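PDB 3LYX: sensory box/GGDEF domain protein from Colwellia psychrerythraea, which probably acts as a sensor-linked signalling protein, its PAS domain, the part crystallised here, likely passing a signal to a GGDEF domain of the kind that makes cyclic di-GMP. Local coordinates for residues A19-D24 / T38-S43. Sequence-based numbering, arbitrary orientation.
Sequences AIVVTD and TLYGYS
The methyl group of Ala19 faces two adjoining side chains at the end of the helix, Leu39 and Tyr40: CB lies 3.6 Å from Leu39 CD2, 4.0 Å from Leu39 CB and 4.2 Å from Tyr40 CE2. Leu39 reaches it with CG anti to the backbone N (chi1 178°), and the same CD2 rests over the rim of one face of the Tyr40 ring, 3.7 Å above its plane. The Tyr40 ring is directed by a chi1 of -63°, which sets CG anti to the carbonyl carbon and brings the CE2 corner to the strand. Val21 CG2 comes to 3.9 Å from Tyr40 CE2, meeting the ring obliquely, as Ala19 CB does. All three cross-segment contacts are apolar, and the 125 Å² buried between the segments marks a small patch; Ala19, Val21 and Tyr40 are buried, and Leu39 is partly exposed. Both strand residues that touch, Ala19 and Val21, point their CB toward the helix, whereas Ile20 points away and packs on Val16 of the second subunit. Gly41, with phi 103°, ends the helix directly after Tyr40. Within this PAS fold the contact seats the C-terminal end of helix 34-40 on strand 19-24, which lies between strands 29-32 and 108-117; Trp32 and Asn115, one from each, also touch Tyr40.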
loop_
_atom_site.group_PDB
_atom_site.type_symbol
_atom_site.label_atom_id
_atom_site.label_comp_id
_atom_site.label_asym_id
_atom_site.label_seq_id
_atom_site.Cartn_x
_atom_site.Cartn_y
_atom_site.Cartn_z
ATOM N N ALA B 19 -4.545 1.076 4.691
ATOM C CA ALA B 19 -5.464 2.209 4.603
ATOM C C ALA B 19 -4.599 3.465 4.556
ATOM O O ALA B 19 -3.931 3.820 5.539
ATOM C CB ALA B 19 -6.370 2.237 5.818
ATOM N N ILE B 20 -4.586 4.121 3.400
ATOM C CA ILE B 20 -3.814 5.341 3.221
ATOM C C ILE B 20 -4.729 6.548 3.426
ATOM O O ILE B 20 -5.816 6.613 2.850
ATOM C CB ILE B 20 -3.222 5.444 1.791
ATOM C CG1 ILE B 20 -2.383 4.199 1.465
ATOM C CG2 ILE B 20 -2.359 6.699 1.671
ATOM C CD1 ILE B 20 -1.225 3.984 2.408
ATOM N N VAL B 21 -4.297 7.493 4.254
ATOM C CA VAL B 21 -5.071 8.708 4.490
ATOM C C VAL B 21 -4.114 9.880 4.379
ATOM O O VAL B 21 -3.204 10.034 5.201
ATOM C CB VAL B 21 -5.723 8.726 5.890
ATOM C CG1 VAL B 21 -6.552 9.999 6.069
ATOM C CG2 VAL B 21 -6.598 7.501 6.070
ATOM N N VAL B 22 -4.315 10.690 3.348
ATOM C CA VAL B 22 -3.482 11.857 3.106
ATOM C C VAL B 22 -4.224 13.101 3.595
ATOM O O VAL B 22 -5.386 13.295 3.248
ATOM C CB VAL B 22 -3.187 11.997 1.610
ATOM C CG1 VAL B 22 -2.210 13.133 1.374
ATOM C CG2 VAL B 22 -2.639 10.676 1.066
ATOM N N THR B 23 -3.555 13.936 4.393
ATOM C CA THR B 23 -4.171 15.152 4.938
ATOM C C THR B 23 -3.391 16.422 4.634
ATOM O O THR B 23 -2.222 16.365 4.242
ATOM C CB THR B 23 -4.303 15.078 6.478
ATOM O OG1 THR B 23 -3.012 14.846 7.050
ATOM C CG2 THR B 23 -5.252 13.964 6.896
ATOM N N ASP B 24 -4.038 17.573 4.817
ATOM C CA ASP B 24 -3.360 18.840 4.589
ATOM C C ASP B 24 -2.741 19.288 5.900
ATOM O O ASP B 24 -2.817 18.575 6.902
ATOM C CB ASP B 24 -4.309 19.928 4.047
ATOM C CG ASP B 24 -5.474 20.245 4.990
ATOM O OD1 ASP B 24 -5.375 19.999 6.213
ATOM O OD2 ASP B 24 -6.495 20.765 4.489
ATOM N N THR B 38 -12.365 0.293 3.633
ATOM C CA THR B 38 -12.541 -1.010 4.270
ATOM C C THR B 38 -12.270 -0.925 5.762
ATOM O O THR B 38 -13.000 -1.503 6.566
ATOM C CB THR B 38 -11.587 -2.084 3.672
ATOM O OG1 THR B 38 -11.885 -2.287 2.285
ATOM C CG2 THR B 38 -11.750 -3.414 4.400
ATOM N N LEU B 39 -11.230 -0.191 6.144
ATOM C CA LEU B 39 -10.881 -0.086 7.556
ATOM C C LEU B 39 -11.773 0.816 8.396
ATOM O O LEU B 39 -12.241 0.412 9.461
ATOM C CB LEU B 39 -9.437 0.388 7.706
ATOM C CG LEU B 39 -8.918 0.606 9.129
ATOM C CD1 LEU B 39 -8.845 -0.726 9.885
ATOM C CD2 LEU B 39 -7.550 1.238 9.045
ATOM N N TYR B 40 -12.001 2.035 7.914
ATOM C CA TYR B 40 -12.783 3.019 8.649
ATOM C C TYR B 40 -14.283 3.011 8.385
ATOM O O TYR B 40 -15.067 3.462 9.232
ATOM C CB TYR B 40 -12.222 4.418 8.372
ATOM C CG TYR B 40 -10.800 4.613 8.858
ATOM C CD1 TYR B 40 -10.510 4.662 10.220
ATOM C CD2 TYR B 40 -9.737 4.730 7.951
ATOM C CE1 TYR B 40 -9.182 4.821 10.673
ATOM C CE2 TYR B 40 -8.422 4.890 8.387
ATOM C CZ TYR B 40 -8.153 4.933 9.749
ATOM O OH TYR B 40 -6.856 5.088 10.189
ATOM N N GLY B 41 -14.684 2.518 7.213
ATOM C CA GLY B 41 -16.098 2.456 6.887
ATOM C C GLY B 41 -16.604 3.516 5.928
ATOM O O GLY B 41 -17.652 3.335 5.317
ATOM N N TYR B 42 -15.868 4.615 5.786
ATOM C CA TYR B 42 -16.261 5.719 4.904
ATOM C C TYR B 42 -15.697 5.566 3.494
ATOM O O TYR B 42 -14.585 5.065 3.324
ATOM C CB TYR B 42 -15.746 7.046 5.454
ATOM C CG TYR B 42 -16.144 7.359 6.876
ATOM C CD1 TYR B 42 -17.348 8.016 7.157
ATOM C CD2 TYR B 42 -15.295 7.047 7.940
ATOM C CE1 TYR B 42 -17.689 8.364 8.461
ATOM C CE2 TYR B 42 -15.625 7.386 9.243
ATOM C CZ TYR B 42 -16.822 8.049 9.496
ATOM O OH TYR B 42 -17.136 8.420 10.777
ATOM N N SER B 43 -16.459 6.011 2.494
ATOM C CA SER B 43 -16.025 5.954 1.094
ATOM C C SER B 43 -15.305 7.275 0.805
ATOM O O SER B 43 -15.360 8.187 1.624
ATOM C CB SER B 43 -17.236 5.798 0.160
ATOM O OG SER B 43 -18.109 6.920 0.234
#